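Putative secreted endoglycosylceramidase (Rhodococcus hoagii, PDB 6JYZ) probably hydrolyses O-glycosidic bonds as a secreted family 5 glycoside hydrolase, acting as an endogalactosylceramidase that cuts the sugar from galactosylceramides. Local coordinates at residues 358-366 with 381-392; 425-436 with 461-472. All coordinates share one frame; numbering follows the deposited sequence.

Contact 1 (358-366 with 381-392); sequences AWWSWTQAC and QGNLNRIDCPSG
Asn383 lays its amide against Trp359 from the opposing direction, their planes 35° apart. With CG set between the backbone N and the carbonyl carbon (chi1 60°), both ends of the amide reach the bend at 360-361. Asn383 ND2 gives a straight, in-plane bond to a lone pair of Trp360 O (2.9 Å). Asn383 OD1 accepts Ser361 N in its carbonyl plane (3.3 Å) and Trp359 NE1 from above that plane (3.1 Å). Asparagine suits the place: in the cis peptide between Trp360 and Ser361 the C=O and N-H lie on the same edge, so one amide can donate to the first and accept from the second; a similar non-proline cis bond occurs in many family 5 enzymes. A leucine here would probably leave Ser361 N and Trp360 O without these mates and the cis turn less firmly held. Asn385 approaches Trp362 differently: ND2 stands 3.0 Å above the plane, over the centre of the indole, while bonding to Trp362 O (2.9 Å). Leu384 CD2 adds an oblique apolar touch at Trp362 CE3 (3.7 Å). Farther along, Ile387 CD1 meets Thr363 CB, and the Cys366-Cys389 disulfide fixes the far end covalently. Trp359 belongs to the last strand of the (beta/alpha)8 barrel, beside strands 38-47 and 326-330; Phe401 of helix 399-405 meets its ring edge-to-face and Leu405 touches it, and strand 394-397 pairs with strand 385-387.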
loop_
_atom_site.group_PDB
_atom_site.type_symbol
_atom_site.label_atom_id
_atom_site.label_comp_id
_atom_site.label_asym_id
_atom_site.label_seq_id
_atom_site.Cartn_x
_atom_site.Cartn_y
_atom_site.Cartn_z
ATOM N N ALA A 358 4.024 3.518 -1.119
ATOM C CA ALA A 358 2.895 3.741 -2.023
ATOM C C ALA A 358 2.032 4.865 -1.489
ATOM O O ALA A 358 1.479 4.783 -0.374
ATOM C CB ALA A 358 2.083 2.444 -2.217
ATOM N N TRP A 359 1.850 5.908 -2.331
ATOM C CA TRP A 359 0.965 7.015 -2.014
ATOM C C TRP A 359 -0.479 6.563 -1.972
ATOM O O TRP A 359 -0.914 5.774 -2.812
ATOM C CB TRP A 359 1.175 8.051 -3.133
ATOM C CG TRP A 359 0.209 9.190 -3.161
ATOM C CD1 TRP A 359 -0.928 9.277 -3.904
ATOM C CD2 TRP A 359 0.393 10.480 -2.526
ATOM N NE1 TRP A 359 -1.496 10.544 -3.761
ATOM C CE2 TRP A 359 -0.710 11.290 -2.947
ATOM C CE3 TRP A 359 1.361 11.037 -1.685
ATOM C CZ2 TRP A 359 -0.826 12.642 -2.574
ATOM C CZ3 TRP A 359 1.233 12.376 -1.313
ATOM C CH2 TRP A 359 0.158 13.155 -1.760
ATOM N N TRP A 360 -1.234 7.107 -1.014
ATOM C CA TRP A 360 -2.704 6.939 -0.981
ATOM C C TRP A 360 -3.268 8.232 -1.603
ATOM O O TRP A 360 -3.176 9.256 -0.911
ATOM C CB TRP A 360 -3.222 6.723 0.451
ATOM C CG TRP A 360 -4.688 6.415 0.402
ATOM C CD1 TRP A 360 -5.733 7.313 0.356
ATOM C CD2 TRP A 360 -5.264 5.099 0.205
ATOM N NE1 TRP A 360 -6.917 6.622 0.210
ATOM C CE2 TRP A 360 -6.648 5.286 0.065
ATOM C CE3 TRP A 360 -4.731 3.822 0.158
ATOM C CZ2 TRP A 360 -7.523 4.196 -0.126
ATOM C CZ3 TRP A 360 -5.579 2.749 -0.083
ATOM C CH2 TRP A 360 -6.949 2.951 -0.207
ATOM N N SER A 361 -3.831 8.226 -2.798
ATOM C CA SER A 361 -4.062 7.060 -3.649
ATOM C C SER A 361 -4.144 7.512 -5.099
ATOM O O SER A 361 -4.220 8.720 -5.401
ATOM C CB SER A 361 -5.322 6.354 -3.248
ATOM O OG SER A 361 -6.438 7.163 -3.538
ATOM N N TRP A 362 -4.196 6.541 -6.004
ATOM C CA TRP A 362 -4.293 6.825 -7.436
ATOM C C TRP A 362 -5.590 7.504 -7.769
ATOM O O TRP A 362 -5.585 8.561 -8.453
ATOM C CB TRP A 362 -4.111 5.513 -8.184
ATOM C CG TRP A 362 -4.178 5.672 -9.675
ATOM C CD1 TRP A 362 -5.132 5.184 -10.500
ATOM C CD2 TRP A 362 -3.192 6.319 -10.459
ATOM N NE1 TRP A 362 -4.840 5.572 -11.789
ATOM C CE2 TRP A 362 -3.654 6.241 -11.785
ATOM C CE3 TRP A 362 -1.991 6.983 -10.174
ATOM C CZ2 TRP A 362 -2.957 6.846 -12.845
ATOM C CZ3 TRP A 362 -1.298 7.602 -11.220
ATOM C CH2 TRP A 362 -1.803 7.519 -12.525
ATOM N N THR A 363 -6.730 6.894 -7.409
ATOM C CA THR A 363 -8.042 7.506 -7.704
ATOM C C THR A 363 -8.982 7.256 -6.543
ATOM O O THR A 363 -8.971 6.164 -5.919
ATOM C CB THR A 363 -8.734 6.914 -8.962
ATOM O OG1 THR A 363 -8.715 5.503 -8.931
ATOM C CG2 THR A 363 -8.057 7.347 -10.261
ATOM N N GLN A 364 -9.873 8.189 -6.285
ATOM C CA GLN A 364 -11.011 8.023 -5.376
ATOM C C GLN A 364 -12.250 8.457 -6.159
ATOM O O GLN A 364 -12.263 9.592 -6.646
ATOM C CB GLN A 364 -10.776 8.861 -4.137
ATOM C CG GLN A 364 -11.953 8.702 -3.167
ATOM C CD GLN A 364 -11.623 9.257 -1.819
ATOM O OE1 GLN A 364 -12.089 10.348 -1.449
ATOM N NE2 GLN A 364 -10.856 8.493 -1.060
ATOM N N ALA A 365 -13.272 7.602 -6.205
ATOM C CA ALA A 365 -14.490 7.891 -6.958
ATOM C C ALA A 365 -15.493 8.622 -6.090
ATOM O O ALA A 365 -15.396 8.798 -4.885
ATOM C CB ALA A 365 -15.102 6.582 -7.330
ATOM N N CYS A 366 -16.539 9.118 -6.772
ATOM C CA CYS A 366 -17.501 9.987 -6.135
ATOM C C CYS A 366 -18.369 9.292 -5.077
ATOM O O CYS A 366 -18.797 9.936 -4.132
ATOM C CB CYS A 366 -18.447 10.520 -7.227
ATOM S SG CYS A 366 -17.601 11.501 -8.492
ATOM N N GLN A 381 -12.952 14.698 -6.204
ATOM C CA GLN A 381 -12.243 13.790 -5.294
ATOM C C GLN A 381 -10.894 13.453 -5.865
ATOM O O GLN A 381 -10.706 13.391 -7.067
ATOM C CB GLN A 381 -12.934 12.431 -5.323
ATOM C CG GLN A 381 -14.413 12.439 -4.969
ATOM C CD GLN A 381 -14.567 12.872 -3.554
ATOM O OE1 GLN A 381 -13.835 12.473 -2.631
ATOM N NE2 GLN A 381 -15.540 13.735 -3.332
ATOM N N GLY A 382 -9.977 13.165 -4.930
ATOM C CA GLY A 382 -8.661 12.647 -5.318
ATOM C C GLY A 382 -7.572 13.644 -4.942
ATOM O O GLY A 382 -7.722 14.863 -5.020
ATOM N N ASN A 383 -6.417 13.098 -4.500
ATOM C CA ASN A 383 -5.233 13.915 -4.234
ATOM C C ASN A 383 -4.128 13.690 -5.253
ATOM O O ASN A 383 -3.048 14.256 -5.072
ATOM C CB ASN A 383 -4.682 13.706 -2.795
ATOM C CG ASN A 383 -4.289 12.241 -2.575
ATOM O OD1 ASN A 383 -4.420 11.382 -3.462
ATOM N ND2 ASN A 383 -3.786 12.000 -1.384
ATOM N N LEU A 384 -4.416 12.974 -6.337
ATOM C CA LEU A 384 -3.420 12.742 -7.367
ATOM C C LEU A 384 -4.148 12.873 -8.680
ATOM O O LEU A 384 -3.846 13.815 -9.427
ATOM C CB LEU A 384 -2.701 11.396 -7.167
ATOM C CG LEU A 384 -1.685 11.059 -8.259
ATOM C CD1 LEU A 384 -0.679 12.196 -8.530
ATOM C CD2 LEU A 384 -0.924 9.768 -7.937
ATOM N N ASN A 385 -4.983 11.934 -9.070
ATOM C CA ASN A 385 -5.906 12.146 -10.193
ATOM C C ASN A 385 -7.173 12.756 -9.659
ATOM O O ASN A 385 -7.762 12.234 -8.724
ATOM C CB ASN A 385 -6.209 10.817 -10.849
ATOM C CG ASN A 385 -4.953 10.305 -11.502
ATOM O OD1 ASN A 385 -4.529 10.813 -12.568
ATOM N ND2 ASN A 385 -4.263 9.340 -10.888
ATOM N N ARG A 386 -7.568 13.883 -10.239
ATOM C CA ARG A 386 -8.754 14.587 -9.852
ATOM C C ARG A 386 -9.929 14.078 -10.679
ATOM O O ARG A 386 -9.829 13.882 -11.909
ATOM C CB ARG A 386 -8.520 16.021 -10.331
ATOM C CG ARG A 386 -9.706 16.924 -9.984
ATOM C CD ARG A 386 -9.536 18.354 -10.524
ATOM N NE ARG A 386 -8.381 18.980 -9.853
ATOM C CZ ARG A 386 -7.165 19.194 -10.391
ATOM N NH1 ARG A 386 -6.904 18.860 -11.642
ATOM N NH2 ARG A 386 -6.253 19.820 -9.681
ATOM N N ILE A 387 -10.980 13.669 -9.935
ATOM C CA ILE A 387 -12.218 13.170 -10.546
ATOM C C ILE A 387 -13.279 14.186 -10.193
ATOM O O ILE A 387 -13.494 14.575 -9.047
ATOM C CB ILE A 387 -12.550 11.737 -10.056
ATOM C CG1 ILE A 387 -11.585 10.759 -10.721
ATOM C CG2 ILE A 387 -14.031 11.346 -10.253
ATOM C CD1 ILE A 387 -11.663 9.218 -10.256
ATOM N N ASP A 388 -13.990 14.625 -11.247
ATOM C CA ASP A 388 -15.123 15.511 -11.048
ATOM C C ASP A 388 -16.353 14.699 -10.590
ATOM O O ASP A 388 -16.588 13.592 -11.117
ATOM C CB ASP A 388 -15.375 16.280 -12.368
ATOM C CG ASP A 388 -16.354 17.430 -12.142
ATOM O OD1 ASP A 388 -16.203 18.156 -11.112
ATOM O OD2 ASP A 388 -17.303 17.530 -12.949
ATOM N N CYS A 389 -17.115 15.291 -9.684
ATOM C CA CYS A 389 -18.346 14.624 -9.208
ATOM C C CYS A 389 -19.599 15.476 -9.418
ATOM O O CYS A 389 -19.538 16.690 -9.233
ATOM C CB CYS A 389 -18.198 14.339 -7.731
ATOM S SG CYS A 389 -16.854 13.143 -7.433
ATOM N N PRO A 390 -20.784 14.878 -9.687
ATOM C CA PRO A 390 -20.966 13.423 -9.698
ATOM C C PRO A 390 -20.707 12.746 -11.030
ATOM O O PRO A 390 -20.909 11.535 -11.119
ATOM C CB PRO A 390 -22.449 13.320 -9.282
ATOM C CG PRO A 390 -23.078 14.484 -10.040
ATOM C CD PRO A 390 -22.071 15.610 -9.815
ATOM N N SER A 391 -20.130 13.453 -12.031
ATOM C CA SER A 391 -19.917 12.847 -13.329
ATOM C C SER A 391 -18.950 11.667 -13.362
ATOM O O SER A 391 -19.066 10.749 -14.170
ATOM C CB SER A 391 -19.541 13.899 -14.382
ATOM O OG SER A 391 -18.119 14.107 -14.413
ATOM N N GLY A 392 -17.904 11.723 -12.506
ATOM C CA GLY A 392 -16.876 10.689 -12.493
ATOM C C GLY A 392 -15.750 10.947 -13.494
ATOM O O GLY A 392 -14.899 10.074 -13.700
HETATM O O HOH W 1 -6.202 10.657 -6.392
HETATM O O HOH W 2 -7.125 9.847 -3.588
HETATM O O HOH W 3 -9.707 10.533 -7.902
#

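Contact 2 (425-436 with 461-472); sequences RGDGSGRIEAWY and WRLIGEAAGEYS. With EDO (1,2-ethanediol), chain F; IPA (isopropyl alcohol), chain C.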
loop_
_atom_site.group_PDB
_atom_site.type_symbol
_atom_site.label_atom_id
_atom_site.label_comp_id
_atom_site.label_asym_id
_atom_site.label_seq_id
_atom_site.Cartn_x
_atom_site.Cartn_y
_atom_site.Cartn_z
ATOM N N ARG A 425 24.346 7.130 -5.668
ATOM C CA ARG A 425 25.672 6.550 -5.761
ATOM C C ARG A 425 25.696 5.199 -5.123
ATOM O O ARG A 425 24.781 4.870 -4.302
ATOM C CB ARG A 425 26.785 7.440 -5.233
ATOM C CG ARG A 425 26.768 7.689 -3.753
ATOM C CD ARG A 425 27.952 8.634 -3.335
ATOM N NE ARG A 425 27.803 9.939 -3.952
ATOM C CZ ARG A 425 28.585 10.423 -4.938
ATOM N NH1 ARG A 425 29.634 9.790 -5.391
ATOM N NH2 ARG A 425 28.219 11.527 -5.549
ATOM N N GLY A 426 26.674 4.381 -5.417
ATOM C CA GLY A 426 26.771 3.067 -4.838
ATOM C C GLY A 426 28.079 2.408 -5.187
ATOM O O GLY A 426 29.023 3.081 -5.707
ATOM N N ASP A 427 28.210 1.178 -4.814
ATOM C CA ASP A 427 29.399 0.384 -5.110
ATOM C C ASP A 427 28.969 -1.026 -5.387
ATOM O O ASP A 427 28.570 -1.722 -4.406
ATOM C CB ASP A 427 30.399 0.493 -3.948
ATOM C CG ASP A 427 31.727 -0.180 -4.218
ATOM O OD1 ASP A 427 31.813 -0.934 -5.150
ATOM O OD2 ASP A 427 32.632 -0.023 -3.324
ATOM N N GLY A 428 28.983 -1.431 -6.652
ATOM C CA GLY A 428 28.520 -2.770 -6.958
ATOM C C GLY A 428 28.612 -3.014 -8.454
ATOM O O GLY A 428 28.994 -2.117 -9.231
ATOM N N SER A 429 28.214 -4.219 -8.836
ATOM C CA SER A 429 28.322 -4.663 -10.229
ATOM C C SER A 429 26.953 -4.992 -10.764
ATOM O O SER A 429 26.254 -5.789 -10.142
ATOM C CB SER A 429 29.310 -5.842 -10.413
ATOM O OG SER A 429 30.610 -5.381 -10.046
ATOM N N GLY A 430 26.560 -4.397 -11.875
ATOM C CA GLY A 430 25.300 -4.759 -12.518
ATOM C C GLY A 430 24.690 -3.546 -13.207
ATOM O O GLY A 430 25.302 -2.477 -13.310
ATOM N N ARG A 431 23.481 -3.725 -13.680
ATOM C CA ARG A 431 22.809 -2.714 -14.476
ATOM C C ARG A 431 22.039 -1.712 -13.618
ATOM O O ARG A 431 21.166 -2.081 -12.802
ATOM C CB ARG A 431 21.821 -3.390 -15.432
ATOM C CG ARG A 431 21.080 -2.423 -16.336
ATOM C CD ARG A 431 20.064 -3.169 -17.199
ATOM N NE ARG A 431 20.792 -4.076 -18.063
ATOM C CZ ARG A 431 20.868 -3.941 -19.380
ATOM N NH1 ARG A 431 20.265 -2.933 -19.986
ATOM N NH2 ARG A 431 21.547 -4.820 -20.091
ATOM N N ILE A 432 22.353 -0.458 -13.765
ATOM C CA ILE A 432 21.586 0.620 -13.150
ATOM C C ILE A 432 20.365 0.904 -13.982
ATOM O O ILE A 432 20.479 1.030 -15.230
ATOM C CB ILE A 432 22.459 1.890 -13.110
ATOM C CG1 ILE A 432 23.630 1.683 -12.151
ATOM C CG2 ILE A 432 21.641 3.102 -12.680
ATOM C CD1 ILE A 432 24.814 2.650 -12.384
ATOM N N GLU A 433 19.188 1.097 -13.367
ATOM C CA GLU A 433 18.015 1.576 -14.044
ATOM C C GLU A 433 17.416 2.720 -13.272
ATOM O O GLU A 433 17.151 2.550 -12.050
ATOM C CB GLU A 433 16.972 0.485 -14.157
ATOM C CG GLU A 433 17.466 -0.651 -15.036
ATOM C CD GLU A 433 16.460 -1.792 -15.212
ATOM O OE1 GLU A 433 15.256 -1.520 -15.455
ATOM O OE2 GLU A 433 16.913 -2.939 -15.235
ATOM N N ALA A 434 17.224 3.878 -13.858
ATOM C CA ALA A 434 16.740 5.043 -13.128
ATOM C C ALA A 434 15.677 5.776 -13.917
ATOM O O ALA A 434 15.656 5.718 -15.181
ATOM C CB ALA A 434 17.864 5.939 -12.703
ATOM N N TRP A 435 14.826 6.526 -13.221
ATOM C CA TRP A 435 13.783 7.366 -13.798
ATOM C C TRP A 435 14.096 8.837 -13.594
ATOM O O TRP A 435 14.534 9.240 -12.522
ATOM C CB TRP A 435 12.474 7.050 -13.024
ATOM C CG TRP A 435 11.404 8.083 -13.170
ATOM C CD1 TRP A 435 11.035 9.043 -12.254
ATOM C CD2 TRP A 435 10.550 8.362 -14.321
ATOM N NE1 TRP A 435 10.034 9.857 -12.726
ATOM C CE2 TRP A 435 9.734 9.468 -14.009
ATOM C CE3 TRP A 435 10.393 7.701 -15.560
ATOM C CZ2 TRP A 435 8.730 9.904 -14.897
ATOM C CZ3 TRP A 435 9.392 8.156 -16.425
ATOM C CH2 TRP A 435 8.582 9.240 -16.086
ATOM N N TYR A 436 13.741 9.640 -14.615
ATOM C CA TYR A 436 13.793 11.090 -14.509
ATOM C C TYR A 436 12.525 11.665 -15.128
ATOM O O TYR A 436 12.198 11.276 -16.253
ATOM C CB TYR A 436 15.003 11.701 -15.260
ATOM C CG TYR A 436 16.327 11.220 -14.740
ATOM C CD1 TYR A 436 16.861 10.011 -15.158
ATOM C CD2 TYR A 436 16.975 11.954 -13.778
ATOM C CE1 TYR A 436 17.991 9.485 -14.578
ATOM C CE2 TYR A 436 18.151 11.455 -13.206
ATOM C CZ TYR A 436 18.636 10.230 -13.600
ATOM O OH TYR A 436 19.745 9.695 -12.997
ATOM N N TRP A 461 12.086 10.027 -18.779
ATOM C CA TRP A 461 13.258 9.413 -19.316
ATOM C C TRP A 461 13.645 8.225 -18.471
ATOM O O TRP A 461 13.517 8.274 -17.239
ATOM C CB TRP A 461 14.453 10.363 -19.327
ATOM C CG TRP A 461 14.167 11.603 -20.098
ATOM C CD1 TRP A 461 13.446 12.687 -19.696
ATOM C CD2 TRP A 461 14.628 11.842 -21.433
ATOM N NE1 TRP A 461 13.378 13.581 -20.732
ATOM C CE2 TRP A 461 14.136 13.127 -21.767
ATOM C CE3 TRP A 461 15.420 11.133 -22.343
ATOM C CZ2 TRP A 461 14.364 13.677 -23.036
ATOM C CZ3 TRP A 461 15.701 11.700 -23.576
ATOM C CH2 TRP A 461 15.174 12.960 -23.891
ATOM N N ARG A 462 14.129 7.170 -19.117
ATOM C CA ARG A 462 14.716 6.025 -18.408
ATOM C C ARG A 462 16.178 5.973 -18.709
ATOM O O ARG A 462 16.606 6.059 -19.901
ATOM C CB ARG A 462 14.025 4.738 -18.833
ATOM C CG ARG A 462 12.633 4.616 -18.239
ATOM C CD ARG A 462 12.705 4.189 -16.728
ATOM N NE ARG A 462 13.290 2.865 -16.588
ATOM C CZ ARG A 462 12.642 1.735 -16.668
ATOM N NH1 ARG A 462 11.352 1.771 -16.899
ATOM N NH2 ARG A 462 13.333 0.613 -16.528
ATOM N N LEU A 463 17.036 5.810 -17.711
ATOM C CA LEU A 463 18.446 5.651 -17.811
ATOM C C LEU A 463 18.804 4.201 -17.575
ATOM O O LEU A 463 18.304 3.567 -16.611
ATOM C CB LEU A 463 19.125 6.576 -16.800
ATOM C CG LEU A 463 20.591 6.266 -16.585
ATOM C CD1 LEU A 463 21.477 6.813 -17.679
ATOM C CD2 LEU A 463 21.052 6.881 -15.252
ATOM N N ILE A 464 19.714 3.682 -18.373
ATOM C CA ILE A 464 20.386 2.431 -18.114
ATOM C C ILE A 464 21.860 2.618 -18.234
ATOM O O ILE A 464 22.354 3.506 -18.937
ATOM C CB ILE A 464 19.879 1.318 -19.050
ATOM C CG1 ILE A 464 18.366 1.118 -18.998
ATOM C CG2 ILE A 464 20.604 0.008 -18.832
ATOM C CD1 ILE A 464 17.863 0.313 -17.860
ATOM N N GLY A 465 22.631 1.839 -17.520
ATOM C CA GLY A 465 24.059 1.801 -17.655
ATOM C C GLY A 465 24.657 0.709 -16.802
ATOM O O GLY A 465 23.912 0.068 -16.039
ATOM N N GLU A 466 25.911 0.378 -16.944
ATOM C CA GLU A 466 26.528 -0.725 -16.236
ATOM C C GLU A 466 27.577 -0.234 -15.261
ATOM O O GLU A 466 28.501 0.495 -15.643
ATOM C CB GLU A 466 27.268 -1.649 -17.235
ATOM C CG GLU A 466 27.610 -3.021 -16.647
ATOM C CD GLU A 466 26.481 -3.997 -16.299
ATOM O OE1 GLU A 466 25.333 -3.765 -16.724
ATOM O OE2 GLU A 466 26.759 -5.012 -15.597
ATOM N N ALA A 467 27.506 -0.731 -14.009
ATOM C CA ALA A 467 28.464 -0.416 -12.967
ATOM C C ALA A 467 29.321 -1.640 -12.711
ATOM O O ALA A 467 28.839 -2.773 -12.872
ATOM C CB ALA A 467 27.703 -0.011 -11.691
ATOM N N ALA A 468 30.531 -1.409 -12.196
ATOM C CA ALA A 468 31.451 -2.485 -11.844
ATOM C C ALA A 468 32.369 -2.022 -10.733
ATOM O O ALA A 468 33.582 -2.168 -10.747
ATOM C CB ALA A 468 32.206 -2.902 -13.092
ATOM N N GLY A 469 31.808 -1.429 -9.683
ATOM C CA GLY A 469 32.583 -0.851 -8.590
ATOM C C GLY A 469 31.871 0.417 -8.093
ATOM O O GLY A 469 30.630 0.527 -8.212
ATOM N N GLU A 470 32.608 1.377 -7.577
ATOM C CA GLU A 470 32.015 2.630 -7.154
ATOM C C GLU A 470 31.416 3.324 -8.358
ATOM O O GLU A 470 32.087 3.411 -9.428
ATOM C CB GLU A 470 33.055 3.560 -6.546
ATOM C CG GLU A 470 33.545 3.143 -5.167
ATOM C CD GLU A 470 34.355 4.238 -4.455
ATOM O OE1 GLU A 470 34.752 5.218 -5.107
ATOM O OE2 GLU A 470 34.585 4.063 -3.258
ATOM N N TYR A 471 30.300 3.990 -8.229
ATOM C CA TYR A 471 29.694 4.761 -9.281
ATOM C C TYR A 471 28.819 5.873 -8.749
ATOM O O TYR A 471 28.405 5.797 -7.568
ATOM C CB TYR A 471 28.873 3.886 -10.232
ATOM C CG TYR A 471 27.674 3.251 -9.528
ATOM C CD1 TYR A 471 26.441 3.931 -9.463
ATOM C CD2 TYR A 471 27.806 2.049 -8.873
ATOM C CE1 TYR A 471 25.397 3.394 -8.697
ATOM C CE2 TYR A 471 26.750 1.482 -8.138
ATOM C CZ TYR A 471 25.584 2.197 -8.048
ATOM O OH TYR A 471 24.533 1.605 -7.329
ATOM N N SER A 472 28.504 6.843 -9.549
ATOM C CA SER A 472 27.527 7.835 -9.152
ATOM C C SER A 472 26.853 8.354 -10.387
ATOM O O SER A 472 27.417 8.376 -11.501
ATOM C CB SER A 472 28.105 8.931 -8.303
ATOM O OG SER A 472 29.104 9.651 -9.107
HETATM C C1 EDO F . 24.150 11.230 -3.217
HETATM O O1 EDO F . 25.349 10.623 -2.744
HETATM C C2 EDO F . 24.476 11.914 -4.466
HETATM O O2 EDO F . 25.695 12.640 -4.477
HETATM C C1 IPA C . 13.119 -2.218 -10.853
HETATM C C2 IPA C . 13.640 -2.539 -12.256
HETATM C C3 IPA C . 12.890 -3.623 -12.959
HETATM O O2 IPA C . 13.501 -1.392 -13.102
HETATM O O HOH W 4 31.255 9.730 -7.954
HETATM O O HOH W 5 33.052 2.256 -1.957
#
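Arg425 spreads one face of its guanidinium over Ser472 CB, 3.4 Å from NH1, while an ethanediol, probably from the crystallisation liquor, bonds at the edge through NE and NH2. Gly426 must be bare: the ring of Tyr471, swung between its own backbone N and carbonyl carbon (chi1 65°), lies over it, and a CB would run into Tyr471 OH, which bonds to Pro414 O. Asp427 faces Glu470; one water donates to Asp427 OD2 and Glu470 OE2, which probably eases the approach of the two acidic groups. At 428-430 the ladder of paired backbone bonds continues round a corner, and Gly430 has backbone angles that call for glycine. Both chains thus pass from one sheet to another as a bent antiparallel pair, an arrangement characteristic of a beta-sandwich. Beyond the corner, Arg431 lays its aliphatic chain on Ile464 CG2, 3.5 Å from CG. Ile432 points inward and sets CD1 over the face of Tyr471 turned away from Gly426, a CH-pi contact 4.0 Å from the ring centroid. On the other side of the sheet Glu433 OE1 makes a salt bridge to Arg462 NH2 (3.1 Å), carboxylate and guanidinium nearly coplanar (4°); Glu433 OE2 makes a second salt bridge, to Arg38. Small Ala434 lies beside Leu463 CD2, and Tyr436 then brings ring-edge CE1 to Leu463 CB (3.8 Å).

Overall arrangement
After two short N-terminal strands, 25-28 and 31-34, the chain builds the barrel, whose last strand, 356-359, leads into contact 1. This contact closes a short loop of 14 residues holding helix 369-374, tying the end of that strand to strand 385-387. The chain then runs through strand 394-397 and helix 399-405 to strand 409-414, which pairs with strand 38-47 of the barrel and with strand 431-437. Contact 2 closes a second loop, carrying strands 444-447 and 452-457, and joins the two sheets of the C-terminal sandwich. Contacts 1 and 2 follow in series, neither enclosing nor crossing the other, with centres about 35 Å apart and nearest atoms about 11 Å apart.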